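70 kDa protein (Xanthomonas sp., PDB 4B2N) oxidatively cleaves the polyisoprene of natural rubber, acting as a processive dioxygenase that carries two covalently attached c-type hemes. Local coordinates at residues Gly219-Ala222 with Ser223-Arg227; Leu528-Ser531 with Asp532-Lys535; Ile595-Met599 with Trp600-Ala604. All blocks are in the same frame, centred on the assembly; numbering follows the deposited sequence.

Interaction 1. Residues Gly219-Ala222 with Ser223-Arg227; sequences GLLA and SDMFR
The carboxylate of D224 has the methyl CD1 of L220 beside its OD1, at 3.9 Å, and the same oxygen is taken by R227 NH2 in a salt bridge of 3.1 Å. The arginine comes from above the carboxylate plane, 35° out of it, and D224 OD1 in turn lies tilted from the guanidinium plane, so the two planes are not coplanar at the bridge. R227 NH2 also gives to Q123 O. At the guanidinium edge, in its plane, sits S223 OG, which receives a weak bond of 3.0 Å from R227 NH1. S223 is held more firmly from outside, its OG bonding to P616 O and I618 N, while R140 NE forms a salt bridge with D224 OD2 and Y141 OH a hydrogen bond. With R140 and R227 both close by, the carboxylate of D224 is probably kept ionised despite its burial. All this takes place along helix 218-226, where one turn brings residues four apart over each other: S223 N bonds to G219 O at 2.8 Å, and D224 N to L220 O at 2.9 Å, nearly straight, its N-H...O angle 173°. Near the end of the helix the bond from F226 N to A222 O is more bent. L221 and M225 form the apolar face and run alongside each other, with L221 CD1 4.0 Å from M225 CE. A chi1 of -67° turns M225 CG away from its own carbonyl carbon, and the further bends of this flexible chain bring its methyl beside the leucine. Leucine and methionine suit this buried side, where L221 also touches Y141 of helix 133-141 and M225 packs on M111. A222, with only a methyl, leaves room for M599 of helix 599-607 to pack against it, whereas F226 turns its ring outward onto L237.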
loop_
_atom_site.group_PDB
_atom_site.type_symbol
_atom_site.label_atom_id
_atom_site.label_comp_id
_atom_site.label_asym_id
_atom_site.label_seq_id
_atom_site.Cartn_x
_atom_site.Cartn_y
_atom_site.Cartn_z
ATOM N N GLY A 219 2.939 14.351 2.871
ATOM C CA GLY A 219 3.792 15.526 2.695
ATOM C C GLY A 219 3.654 16.546 3.817
ATOM O O GLY A 219 4.664 17.198 4.250
ATOM N N LEU A 220 2.419 16.736 4.292
ATOM C CA LEU A 220 2.206 17.791 5.270
ATOM C C LEU A 220 2.834 17.365 6.598
ATOM O O LEU A 220 3.443 18.168 7.315
ATOM C CB LEU A 220 0.716 18.030 5.405
ATOM C CG LEU A 220 0.299 19.150 6.331
ATOM C CD1 LEU A 220 0.957 20.482 5.957
ATOM C CD2 LEU A 220 -1.247 19.321 6.255
ATOM N N LEU A 221 2.752 16.068 6.911
ATOM C CA LEU A 221 3.415 15.616 8.177
ATOM C C LEU A 221 4.915 15.811 8.095
ATOM O O LEU A 221 5.547 16.323 9.036
ATOM C CB LEU A 221 3.107 14.134 8.334
ATOM C CG LEU A 221 3.676 13.405 9.544
ATOM C CD1 LEU A 221 2.992 13.895 10.790
ATOM C CD2 LEU A 221 3.482 11.889 9.291
ATOM N N ALA A 222 5.494 15.417 6.957
ATOM C CA ALA A 222 6.952 15.540 6.706
ATOM C C ALA A 222 7.365 17.026 6.782
ATOM O O ALA A 222 8.337 17.405 7.474
ATOM C CB ALA A 222 7.319 14.935 5.299
ATOM N N SER A 223 6.570 17.878 6.123
ATOM C CA SER A 223 6.860 19.324 6.119
ATOM C C SER A 223 6.828 19.907 7.519
ATOM O O SER A 223 7.833 20.583 7.958
ATOM C CB SER A 223 5.847 20.042 5.217
ATOM O OG SER A 223 6.153 21.407 5.240
ATOM N N ASP A 224 5.743 19.638 8.256
ATOM C CA ASP A 224 5.680 20.105 9.643
ATOM C C ASP A 224 6.860 19.579 10.451
ATOM O O ASP A 224 7.506 20.338 11.198
ATOM C CB ASP A 224 4.368 19.769 10.367
ATOM C CG ASP A 224 3.154 20.488 9.763
ATOM O OD1 ASP A 224 3.301 21.439 8.948
ATOM O OD2 ASP A 224 2.040 20.106 10.151
ATOM N N MET A 225 7.089 18.269 10.378
ATOM C CA MET A 225 8.090 17.636 11.270
ATOM C C MET A 225 9.492 18.185 10.994
ATOM O O MET A 225 10.330 18.348 11.933
ATOM C CB MET A 225 8.071 16.112 11.019
ATOM C CG MET A 225 6.797 15.451 11.457
ATOM S SD MET A 225 6.774 15.481 13.211
ATOM C CE MET A 225 5.871 13.969 13.504
ATOM N N PHE A 226 9.707 18.503 9.730
ATOM C CA PHE A 226 11.006 18.964 9.246
ATOM C C PHE A 226 11.362 20.263 9.976
ATOM O O PHE A 226 12.545 20.518 10.194
ATOM C CB PHE A 226 11.074 19.158 7.698
ATOM C CG PHE A 226 12.374 19.845 7.257
ATOM C CD1 PHE A 226 13.578 19.162 7.349
ATOM C CD2 PHE A 226 12.397 21.177 6.825
ATOM C CE1 PHE A 226 14.778 19.786 6.999
ATOM C CE2 PHE A 226 13.600 21.806 6.504
ATOM C CZ PHE A 226 14.777 21.113 6.579
ATOM N N ARG A 227 10.348 21.055 10.364
ATOM C CA ARG A 227 10.599 22.365 10.994
ATOM C C ARG A 227 10.708 22.266 12.499
ATOM O O ARG A 227 10.822 23.267 13.168
ATOM C CB ARG A 227 9.509 23.383 10.638
ATOM C CG ARG A 227 9.401 23.639 9.129
ATOM C CD ARG A 227 8.582 24.894 8.821
ATOM N NE ARG A 227 7.189 24.789 9.207
ATOM C CZ ARG A 227 6.270 24.043 8.568
ATOM N NH1 ARG A 227 6.561 23.285 7.494
ATOM N NH2 ARG A 227 5.032 24.047 9.013
#

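Interaction 2. Residues Leu528-Ser531 with Asp532-Lys535; sequences LKPS and DRPK
Two backbone hydrogen bonds fold K529-R533 into a pair of overlapping turns: D532 N gives to K529 O at 2.9 Å, and R533 N to P530 O at 3.1 Å. These i to i+3 bonds are those of a 3-10 turn. P530 suits the start of this short segment, since its ring fixes phi near the helical value and it has no N-H to satisfy. Among side chains, R533 and P530 meet by van der Waals contact. R533 runs as a straight chain as far as NE, which carries its guanidinium back past the proline; P530 CA lies 3.6 Å above one face, off-centre over the guanidinium, and P530 CG is 3.7 Å from R533 NH2. On the polar side, K529 CE passes 3.2 Å from D532 OD2, but K529 NZ stays 4.2 Å away from D532 OD2, too far for a salt bridge, and has a long, weak ion pair with D649; D532 OD2 takes a hydrogen bond from W525 NE1 instead. R533 spends its donors on backbone oxygens: NE on G526, NH2 on V527, NH1 on N638 and G640. The guanidinium, with five N-H donors, thus bonds both the end of helix 524-528 and the N638-G640 loop before H641, the axial ligand of heme c #2; the whole is a proline-led 3-10 turn beside a cytochrome c-like heme site.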
loop_
_atom_site.group_PDB
_atom_site.type_symbol
_atom_site.label_atom_id
_atom_site.label_comp_id
_atom_site.label_asym_id
_atom_site.label_seq_id
_atom_site.Cartn_x
_atom_site.Cartn_y
_atom_site.Cartn_z
ATOM N N LEU A 528 -17.495 1.801 -12.775
ATOM C CA LEU A 528 -18.433 1.081 -13.650
ATOM C C LEU A 528 -18.944 1.926 -14.800
ATOM O O LEU A 528 -19.467 1.408 -15.796
ATOM C CB LEU A 528 -19.580 0.490 -12.814
ATOM C CG LEU A 528 -19.101 -0.693 -11.939
ATOM C CD1 LEU A 528 -20.290 -1.277 -11.230
ATOM C CD2 LEU A 528 -18.393 -1.799 -12.701
ATOM N N LYS A 529 -18.810 3.242 -14.669
ATOM C CA LYS A 529 -19.306 4.155 -15.683
ATOM C C LYS A 529 -18.359 5.286 -15.914
ATOM O O LYS A 529 -18.457 6.323 -15.203
ATOM C CB LYS A 529 -20.648 4.651 -15.239
ATOM C CG LYS A 529 -21.360 5.364 -16.336
ATOM C CD LYS A 529 -22.792 4.949 -16.178
ATOM C CE LYS A 529 -23.662 6.127 -16.137
ATOM N NZ LYS A 529 -24.174 6.341 -17.523
ATOM N N PRO A 530 -17.367 5.079 -16.820
ATOM C CA PRO A 530 -16.259 6.033 -16.972
ATOM C C PRO A 530 -16.736 7.448 -17.139
ATOM O O PRO A 530 -16.127 8.350 -16.606
ATOM C CB PRO A 530 -15.547 5.539 -18.211
ATOM C CG PRO A 530 -15.705 4.072 -18.108
ATOM C CD PRO A 530 -17.126 3.878 -17.638
ATOM N N SER A 531 -17.870 7.627 -17.822
ATOM C CA SER A 531 -18.372 8.964 -18.135
ATOM C C SER A 531 -18.766 9.786 -16.903
ATOM O O SER A 531 -18.747 11.005 -16.957
ATOM C CB SER A 531 -19.512 8.857 -19.137
ATOM O OG SER A 531 -20.623 8.263 -18.477
ATOM N N ASP A 532 -19.074 9.107 -15.789
ATOM C CA ASP A 532 -19.417 9.735 -14.507
ATOM C C ASP A 532 -18.278 9.953 -13.546
ATOM O O ASP A 532 -18.522 10.295 -12.387
ATOM C CB ASP A 532 -20.493 8.938 -13.805
ATOM C CG ASP A 532 -21.845 9.059 -14.545
ATOM O OD1 ASP A 532 -21.841 9.754 -15.580
ATOM O OD2 ASP A 532 -22.866 8.494 -14.124
ATOM N N ARG A 533 -17.037 9.797 -13.989
ATOM C CA ARG A 533 -15.931 10.040 -13.039
ATOM C C ARG A 533 -15.594 11.537 -13.046
ATOM O O ARG A 533 -15.318 12.089 -14.075
ATOM C CB ARG A 533 -14.692 9.251 -13.482
ATOM C CG ARG A 533 -14.942 7.774 -13.740
ATOM C CD ARG A 533 -13.619 7.040 -13.985
ATOM N NE ARG A 533 -13.847 5.604 -14.246
ATOM C CZ ARG A 533 -13.079 4.855 -15.025
ATOM N NH1 ARG A 533 -11.992 5.382 -15.603
ATOM N NH2 ARG A 533 -13.427 3.603 -15.270
ATOM N N PRO A 534 -15.554 12.206 -11.897
ATOM C CA PRO A 534 -15.207 13.618 -11.950
ATOM C C PRO A 534 -13.717 13.806 -11.996
ATOM O O PRO A 534 -12.984 13.106 -11.280
ATOM C CB PRO A 534 -15.744 14.141 -10.619
ATOM C CG PRO A 534 -15.495 12.945 -9.681
ATOM C CD PRO A 534 -15.832 11.729 -10.526
ATOM N N LYS A 535 -13.250 14.772 -12.756
ATOM C CA LYS A 535 -11.786 14.975 -12.851
ATOM C C LYS A 535 -11.215 15.563 -11.589
ATOM O O LYS A 535 -10.078 15.307 -11.233
ATOM C CB LYS A 535 -11.446 15.944 -13.960
ATOM C CG LYS A 535 -11.724 15.316 -15.332
ATOM C CD LYS A 535 -10.531 14.458 -15.633
ATOM C CE LYS A 535 -10.532 14.015 -17.078
ATOM N NZ LYS A 535 -9.892 12.687 -16.989
#

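Interaction 3. Residues Ile595-Met599 with Trp600-Ala604; sequences ILYSM and WDNVA
S598 is the N-cap of helix 599-607, its OG accepting D601 N in a local contact just after the chain leaves the short helix 593-596. The bond is 3.0 Å from S598 OG to D601 N, with an N-H...O angle of 168°. A chi1 of 171° puts OG toward the N-H of the first turn, and a serine is short enough to meet it in this way. Beyond the cap the helical pattern takes hold: V603 N bonds to M599 O at 2.8 Å, while N602 N to S598 O is weak at 3.3 Å. The same turn joins apolar side chains, M599 CG lying 4.0 Å from V603 CG2. Ahead of the cap in sequence, Y597 runs obliquely past N602 with ring and amide planes nearly parallel, and Y597 OH is 3.6 Å from N602 CB. That hydroxyl bonds to Q613 O, and W600 NE1 to D250 O, giving both large buried rings a polar tether; W600 and V603 meanwhile face helix 253-261. Together these features make a serine N-cap, with one side-chain oxygen serving an N-H that the first helical turn cannot pair within itself.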
loop_
_atom_site.group_PDB
_atom_site.type_symbol
_atom_site.label_atom_id
_atom_site.label_comp_id
_atom_site.label_asym_id
_atom_site.label_seq_id
_atom_site.Cartn_x
_atom_site.Cartn_y
_atom_site.Cartn_z
ATOM N N ILE A 595 3.733 20.350 -4.411
ATOM C CA ILE A 595 3.318 19.235 -5.246
ATOM C C ILE A 595 4.542 18.629 -5.964
ATOM O O ILE A 595 4.606 17.416 -6.206
ATOM C CB ILE A 595 2.246 19.669 -6.269
ATOM C CG1 ILE A 595 0.951 20.022 -5.565
ATOM C CG2 ILE A 595 2.023 18.594 -7.320
ATOM C CD1 ILE A 595 -0.118 20.612 -6.511
ATOM N N LEU A 596 5.493 19.479 -6.317
ATOM C CA LEU A 596 6.682 19.052 -7.025
ATOM C C LEU A 596 7.724 18.421 -6.120
ATOM O O LEU A 596 8.567 17.742 -6.599
ATOM C CB LEU A 596 7.307 20.214 -7.779
ATOM C CG LEU A 596 6.406 20.835 -8.847
ATOM C CD1 LEU A 596 7.115 22.062 -9.395
ATOM C CD2 LEU A 596 6.073 19.854 -9.980
ATOM N N TYR A 597 7.672 18.644 -4.811
ATOM C CA TYR A 597 8.773 18.159 -3.987
ATOM C C TYR A 597 8.874 16.632 -3.866
ATOM O O TYR A 597 7.871 15.949 -3.670
ATOM C CB TYR A 597 8.709 18.755 -2.604
ATOM C CG TYR A 597 9.952 18.518 -1.779
ATOM C CD1 TYR A 597 11.154 19.215 -2.063
ATOM C CD2 TYR A 597 9.943 17.593 -0.709
ATOM C CE1 TYR A 597 12.288 19.016 -1.342
ATOM C CE2 TYR A 597 11.090 17.376 0.018
ATOM C CZ TYR A 597 12.269 18.092 -0.295
ATOM O OH TYR A 597 13.368 17.896 0.474
ATOM N N SER A 598 10.118 16.123 -3.896
ATOM C CA SER A 598 10.375 14.704 -3.667
ATOM C C SER A 598 11.391 14.634 -2.572
ATOM O O SER A 598 12.573 14.973 -2.790
ATOM C CB SER A 598 10.990 14.081 -4.873
ATOM O OG SER A 598 11.421 12.750 -4.568
ATOM N N MET A 599 10.961 14.172 -1.401
ATOM C CA MET A 599 11.910 13.960 -0.300
ATOM C C MET A 599 12.962 12.920 -0.729
ATOM O O MET A 599 14.119 13.067 -0.446
ATOM C CB MET A 599 11.138 13.533 0.914
ATOM C CG MET A 599 11.995 13.344 2.110
ATOM S SD MET A 599 12.383 14.893 2.889
ATOM C CE MET A 599 10.843 15.158 3.693
ATOM N N TRP A 600 12.533 11.821 -1.370
ATOM C CA TRP A 600 13.492 10.772 -1.758
ATOM C C TRP A 600 14.604 11.311 -2.638
ATOM O O TRP A 600 15.789 11.041 -2.336
ATOM C CB TRP A 600 12.850 9.613 -2.520
ATOM C CG TRP A 600 11.655 8.943 -1.846
ATOM C CD1 TRP A 600 10.413 8.719 -2.429
ATOM C CD2 TRP A 600 11.590 8.317 -0.526
ATOM N NE1 TRP A 600 9.577 8.061 -1.558
ATOM C CE2 TRP A 600 10.242 7.769 -0.392
ATOM C CE3 TRP A 600 12.469 8.177 0.541
ATOM C CZ2 TRP A 600 9.812 7.150 0.771
ATOM C CZ3 TRP A 600 12.044 7.466 1.674
ATOM C CH2 TRP A 600 10.746 7.004 1.814
ATOM N N ASP A 601 14.229 12.085 -3.687
ATOM C CA ASP A 601 15.230 12.737 -4.557
ATOM C C ASP A 601 16.260 13.559 -3.802
ATOM O O ASP A 601 17.449 13.490 -4.108
ATOM C CB ASP A 601 14.598 13.608 -5.619
ATOM C CG ASP A 601 13.811 12.788 -6.630
ATOM O OD1 ASP A 601 13.962 11.554 -6.704
ATOM O OD2 ASP A 601 13.047 13.403 -7.368
ATOM N N ASN A 602 15.815 14.344 -2.837
ATOM C CA ASN A 602 16.724 15.226 -2.133
ATOM C C ASN A 602 17.525 14.488 -1.121
ATOM O O ASN A 602 18.690 14.823 -0.895
ATOM C CB ASN A 602 15.972 16.449 -1.549
ATOM C CG ASN A 602 15.417 17.310 -2.690
ATOM O OD1 ASN A 602 14.255 17.193 -3.103
ATOM N ND2 ASN A 602 16.295 18.067 -3.292
ATOM N N VAL A 603 16.932 13.454 -0.527
ATOM C CA VAL A 603 17.718 12.574 0.391
ATOM C C VAL A 603 18.906 11.919 -0.351
ATOM O O VAL A 603 20.048 11.898 0.119
ATOM C CB VAL A 603 16.767 11.516 1.044
ATOM C CG1 VAL A 603 17.573 10.436 1.790
ATOM C CG2 VAL A 603 15.859 12.229 2.036
ATOM N N ALA A 604 18.603 11.310 -1.471
ATOM C CA ALA A 604 19.616 10.781 -2.396
ATOM C C ALA A 604 20.685 11.815 -2.761
ATOM O O ALA A 604 21.885 11.517 -2.597
ATOM C CB ALA A 604 18.933 10.269 -3.655
#

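In the fold
Interactions 1 and 3 are neighbours, with centres about 13 Å apart, and meet where A222 CB packs on M599 CE at 3.9 Å; helix 218-226 thereby abuts the start of helix 599-607. Both lie near a bound heme c without touching it: the side chain of L221 is about 8 Å away and that of W600 about 7 Å, and they are about 8 and 9 Å from the side chain of C194. Interaction 2 stands apart, its centre about 34 Å from that of interaction 1 and 32 Å from that of interaction 3. It belongs to the other heme site, where L528 touches the cofactor and the side chain of R533 lies about 4 Å from that of H641.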